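PDB 4R82: oxidoreductase, which reduces free FAD to FADH2 with NADH, supplying the halogenase and the monooxygenase of enediyne antibiotic C-1027 biosynthesis by diffusion. Local coordinates for residues A[64-69]-A[74-79]; A[139-144]-A[148-153]. One frame throughout, in Å; residues are numbered along the deposited sequence. Where two conformers were deposited one is given.

Contact 1 of 2, residues A[64-69]-A[74-79]. With FAD (flavin-adenine dinucleotide), chain K.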
# COMPACT_ATOMS: atom_id res chain seq x y z
N ILE A 64 0.33 8.29 -3.37
CA ILE A 64 1.35 7.53 -4.07
C ILE A 64 2.71 8.05 -3.64
O ILE A 64 2.85 9.22 -3.22
CB ILE A 64 1.21 7.65 -5.61
CG1 ILE A 64 1.19 9.12 -6.04
CG2 ILE A 64 -0.05 6.94 -6.10
CD1 ILE A 64 1.09 9.29 -7.56
N CYS A 65 3.73 7.20 -3.74
CA CYS A 65 5.09 7.61 -3.42
C CYS A 65 5.89 7.49 -4.70
O CYS A 65 5.88 6.44 -5.33
CB CYS A 65 5.70 6.66 -2.39
SG CYS A 65 4.75 6.61 -0.84
N VAL A 66 6.57 8.57 -5.07
CA VAL A 66 7.25 8.64 -6.36
C VAL A 66 8.69 9.07 -6.15
O VAL A 66 8.97 10.09 -5.50
CB VAL A 66 6.54 9.63 -7.32
CG1 VAL A 66 7.27 9.72 -8.65
CG2 VAL A 66 5.10 9.18 -7.55
N GLY A 67 9.62 8.29 -6.71
CA GLY A 67 11.03 8.59 -6.58
C GLY A 67 11.38 9.97 -7.10
O GLY A 67 10.88 10.41 -8.14
N LYS A 68 12.25 10.66 -6.37
CA LYS A 68 12.62 12.02 -6.72
C LYS A 68 13.27 12.16 -8.10
O LYS A 68 13.19 13.22 -8.71
CB LYS A 68 13.51 12.63 -5.64
CG LYS A 68 12.75 12.98 -4.37
CD LYS A 68 13.71 13.39 -3.29
CE LYS A 68 12.98 13.85 -2.06
NZ LYS A 68 13.94 14.19 -0.97
N ASP A 69 13.92 11.10 -8.57
CA ASP A 69 14.59 11.15 -9.87
C ASP A 69 13.74 10.65 -11.05
O ASP A 69 14.22 10.59 -12.18
CB ASP A 69 15.92 10.39 -9.80
CG ASP A 69 16.92 11.05 -8.87
OD1 ASP A 69 16.92 12.30 -8.77
OD2 ASP A 69 17.72 10.32 -8.25
N GLN A 74 8.68 15.11 -11.70
CA GLN A 74 8.65 16.50 -12.18
C GLN A 74 7.26 16.87 -12.69
O GLN A 74 6.78 17.99 -12.46
CB GLN A 74 9.72 16.74 -13.26
N ARG A 75 6.58 15.92 -13.32
CA ARG A 75 5.22 16.18 -13.81
C ARG A 75 4.22 16.41 -12.69
O ARG A 75 3.45 17.37 -12.73
CB ARG A 75 4.73 15.01 -14.65
CG ARG A 75 5.58 14.73 -15.86
CD ARG A 75 5.35 15.75 -16.95
NE ARG A 75 5.71 15.17 -18.24
CZ ARG A 75 6.95 15.15 -18.72
NH1 ARG A 75 7.93 15.68 -18.01
NH2 ARG A 75 7.19 14.60 -19.90
N LEU A 76 4.23 15.52 -11.71
CA LEU A 76 3.31 15.61 -10.58
C LEU A 76 3.52 16.88 -9.78
O LEU A 76 2.56 17.44 -9.24
CB LEU A 76 3.46 14.40 -9.67
CG LEU A 76 2.99 13.06 -10.23
CD1 LEU A 76 3.48 11.92 -9.35
CD2 LEU A 76 1.47 13.05 -10.35
N THR A 77 4.76 17.35 -9.69
CA THR A 77 5.01 18.59 -8.98
C THR A 77 4.45 19.79 -9.75
O THR A 77 4.10 20.81 -9.16
CB THR A 77 6.50 18.80 -8.65
OG1 THR A 77 7.26 18.93 -9.86
CG2 THR A 77 7.01 17.62 -7.85
N ALA A 78 4.35 19.65 -11.07
CA ALA A 78 3.92 20.77 -11.92
C ALA A 78 2.42 20.77 -12.22
O ALA A 78 1.87 21.81 -12.56
CB ALA A 78 4.71 20.79 -13.21
N LEU A 79 1.77 19.61 -12.12
CA LEU A 79 0.38 19.47 -12.57
C LEU A 79 -0.59 19.34 -11.41
O LEU A 79 -0.23 18.85 -10.35
CB LEU A 79 0.25 18.25 -13.50
CG LEU A 79 1.06 18.37 -14.79
CD1 LEU A 79 1.09 17.05 -15.55
CD2 LEU A 79 0.49 19.47 -15.65
N1 FAD K . 8.45 3.86 -8.87
C2 FAD K . 8.03 4.73 -7.97
O2 FAD K . 8.64 5.97 -7.89
N3 FAD K . 7.03 4.49 -7.12
C4 FAD K . 6.40 3.30 -7.16
O4 FAD K . 5.36 3.04 -6.29
C4X FAD K . 6.82 2.31 -8.09
N5 FAD K . 6.20 1.09 -8.11
C5X FAD K . 6.60 0.18 -9.04
C6 FAD K . 5.94 -1.08 -9.08
C7 FAD K . 6.35 -2.04 -10.00
C7M FAD K . 5.65 -3.41 -10.07
C8 FAD K . 7.40 -1.75 -10.90
C8M FAD K . 7.82 -2.80 -11.90
C9 FAD K . 8.05 -0.51 -10.87
C9A FAD K . 7.65 0.47 -9.93
N10 FAD K . 8.28 1.70 -9.89
C10 FAD K . 7.86 2.61 -8.97
C1' FAD K . 9.39 2.04 -10.79
C2' FAD K . 8.96 2.83 -12.01
O2' FAD K . 7.81 2.21 -12.56
C3' FAD K . 10.06 2.75 -13.06
O3' FAD K . 10.42 1.39 -13.24
C4' FAD K . 11.30 3.45 -12.60
O4' FAD K . 10.92 4.66 -11.99
C5' FAD K . 12.30 3.67 -13.76
O5' FAD K . 11.91 4.69 -14.69
P FAD K . 11.38 6.17 -14.20
O1P FAD K . 11.74 7.24 -15.23
O2P FAD K . 12.04 6.50 -12.88
O3P FAD K . 9.88 6.12 -14.05
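The flat isoalloxazine of FAD meets residues 64-69 through its pyrimidine end, while I64 and V66 pack against L76 of the helix. FAD N3 donates to C65 O (2.9 Å), and G67 N donates to FAD O2 (2.8 Å). Both bonds are nearly straight, at 169° and 170°, and both use main-chain atoms of the strand. Between them V66 CA comes within 3.4 Å of FAD O2. V66 CG1 stays 4.1 Å from FAD O2, while CG2, anti to its own carbonyl carbon and beside the backbone N, reaches the helix. There it touches L76 CD1 at 3.7 Å, the two side chains meeting at a slant. I64, with CG1 set between the backbone N and the carbonyl carbon (chi1 54°), ends on the same methyl, its CD1 tip to tip with L76 CD1 at 4.0 Å. L76 is thus the one helical side chain in this contact, buried and wholly apolar. S51 and H101, among others, add further hydrogen bonds to the FAD, and C65 packs on V55 of the second subunit. The arrangement belongs to the flavin site of the flavin reductase family, a split barrel whose strand 61-67 presents backbone to the isoalloxazine.

Contact 2 of 2, residues A[139-144]-A[148-153]. With ACT (acetate ion), chain I.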
# COMPACT_ATOMS: atom_id res chain seq x y z
N ARG A 139 -1.57 17.54 -1.21
CA ARG A 139 -0.35 17.81 -0.46
C ARG A 139 0.83 17.08 -1.08
O ARG A 139 0.67 16.01 -1.68
CB ARG A 139 -0.47 17.37 1.00
CG ARG A 139 -1.55 18.06 1.80
CD ARG A 139 -1.14 19.47 2.21
NE ARG A 139 -2.14 20.05 3.11
CZ ARG A 139 -3.28 20.60 2.71
NH1 ARG A 139 -3.59 20.64 1.42
NH2 ARG A 139 -4.12 21.10 3.60
N LEU A 140 2.02 17.65 -0.91
CA LEU A 140 3.27 16.97 -1.19
C LEU A 140 4.00 16.86 0.15
O LEU A 140 4.23 17.87 0.83
CB LEU A 140 4.13 17.76 -2.17
CG LEU A 140 4.00 17.44 -3.66
CD1 LEU A 140 2.61 17.77 -4.14
CD2 LEU A 140 5.03 18.20 -4.48
N TYR A 141 4.37 15.64 0.53
CA TYR A 141 5.06 15.41 1.80
C TYR A 141 6.41 14.78 1.53
O TYR A 141 6.54 13.95 0.62
CB TYR A 141 4.25 14.43 2.66
CG TYR A 141 2.91 14.92 3.19
CD1 TYR A 141 2.77 16.19 3.74
CD2 TYR A 141 1.80 14.09 3.16
CE1 TYR A 141 1.56 16.62 4.24
CE2 TYR A 141 0.58 14.52 3.66
CZ TYR A 141 0.46 15.78 4.20
OH TYR A 141 -0.75 16.20 4.71
N GLU A 142 7.42 15.14 2.32
CA GLU A 142 8.73 14.50 2.20
C GLU A 142 8.67 13.02 2.56
O GLU A 142 8.11 12.65 3.60
CB GLU A 142 9.74 15.20 3.11
CG GLU A 142 10.08 16.63 2.67
CD GLU A 142 10.99 17.33 3.66
OE1 GLU A 142 10.85 17.09 4.88
OE2 GLU A 142 11.86 18.12 3.21
N GLY A 143 9.27 12.19 1.72
CA GLY A 143 9.31 10.76 1.97
C GLY A 143 10.69 10.17 1.71
O GLY A 143 10.82 9.18 1.00
N GLY A 144 11.72 10.75 2.31
CA GLY A 144 13.07 10.27 2.08
C GLY A 144 13.46 10.49 0.63
O GLY A 144 13.48 11.63 0.16
N ILE A 148 5.80 11.92 -1.27
CA ILE A 148 4.48 11.35 -1.06
C ILE A 148 3.47 12.35 -1.60
O ILE A 148 3.42 13.49 -1.13
CB ILE A 148 4.23 11.13 0.44
CG1 ILE A 148 5.28 10.16 1.00
CG2 ILE A 148 2.82 10.60 0.71
CD1 ILE A 148 5.31 10.08 2.52
N PHE A 149 2.70 11.95 -2.60
CA PHE A 149 1.68 12.83 -3.18
C PHE A 149 0.33 12.39 -2.67
O PHE A 149 -0.10 11.26 -2.94
CB PHE A 149 1.69 12.75 -4.72
CG PHE A 149 2.93 13.31 -5.35
CD1 PHE A 149 4.06 12.51 -5.55
CD2 PHE A 149 2.98 14.64 -5.76
CE1 PHE A 149 5.20 13.03 -6.13
CE2 PHE A 149 4.12 15.17 -6.34
CZ PHE A 149 5.24 14.37 -6.53
N LEU A 150 -0.34 13.27 -1.94
CA LEU A 150 -1.66 12.99 -1.39
C LEU A 150 -2.68 13.63 -2.32
O LEU A 150 -2.63 14.85 -2.56
CB LEU A 150 -1.76 13.59 0.01
CG LEU A 150 -3.02 13.32 0.84
CD1 LEU A 150 -3.11 11.85 1.20
CD2 LEU A 150 -3.03 14.18 2.10
N GLY A 151 -3.58 12.83 -2.86
CA GLY A 151 -4.58 13.34 -3.78
C GLY A 151 -5.98 13.13 -3.29
O GLY A 151 -6.26 12.14 -2.61
N GLU A 152 -6.87 14.06 -3.62
CA GLU A 152 -8.29 13.89 -3.31
C GLU A 152 -8.98 13.28 -4.53
O GLU A 152 -8.80 13.76 -5.65
CB GLU A 152 -8.93 15.22 -2.91
CG GLU A 152 -10.43 15.07 -2.61
CD GLU A 152 -11.06 16.31 -2.04
OE1 GLU A 152 -10.32 17.25 -1.68
OE2 GLU A 152 -12.31 16.34 -1.94
N VAL A 153 -9.76 12.22 -4.31
CA VAL A 153 -10.43 11.52 -5.39
C VAL A 153 -11.58 12.39 -5.90
O VAL A 153 -12.49 12.73 -5.13
CB VAL A 153 -11.00 10.17 -4.92
CG1 VAL A 153 -11.70 9.45 -6.07
CG2 VAL A 153 -9.87 9.30 -4.34
C ACT I . 12.50 12.73 4.92
O ACT I . 13.30 12.24 5.74
OXT ACT I . 11.30 12.47 5.11
CH3 ACT I . 12.95 13.59 3.77
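L140 and F149 lie side by side on one face of the sheet, the leucine branch set against the CD2-CE2 bond of the phenyl ring. L140 CG approaches F149 CE2 to 3.5 Å, and L140 CD1 comes equally near F149 CD2. The ring leans into this contact from a CG beside the backbone N (chi1 -67°). On the other face, the Y141 ring has R139 CB over one side, 3.7 Å above its plane and offset toward the rim, and I148 CG2 at its edge. L150 CD2 slants against the same ring, 3.9 Å from Y141 CE2. The L150 and R139 side chains lie side by side, CB to CB.

Four backbone hydrogen bonds hold these side chains in place, in the antiparallel beta hairpin formed by strands 131-143 and 146-158 of the flavin reductase barrel. Y141 and I148 form a hydrogen-bonded pair: Y141 N to I148 O and I148 N to Y141 O, each 2.9 Å. R139 and L150 form the next such pair, in which the bond from R139 N to L150 O is the longer, at 3.2 Å. L140 and F149 stand between them as a non-hydrogen-bonded pair. Toward the turn, I148 CD1 packs on G143 CA, and an acetate, probably from the crystallisation liquor, accepts a weak hydrogen bond from G144 N and is also hydrogen-bonded to H138 NE2 of the second subunit.

The tyrosine face of the hairpin forms part of the dimer interface. The Y141 ring stacks on Y141 of the second subunit, its OH is hydrogen-bonded to E142 O of that subunit, and E142 OE1 makes a salt bridge with R139 NH1 of the second subunit. On the L140 and F149 face, L76 and T77 of helix 71-78 touch F149.

How the contacts relate
The two contacts, with centres about 9 Å apart, share one sheet, strand 61-67 of contact 1 lying next to strand 146-158 of contact 2. Main chain joins them through a probable hydrogen bond between I64 O and F149 N (2.8 Å). F149 also bridges the side-chain layers: its CE2 lies 3.5 Å from L76 CB and its CE1 3.8 Å from V66 CB, so the ring packs against the helix and the FAD-binding strand where they meet. Farther along, K68 NZ is hydrogen-bonded to G144 O at the hairpin turn. The F149 side chain stays about 8 Å from the FAD, nearest atoms, in a second shell behind V66, whereas contact 1 touches the flavin directly.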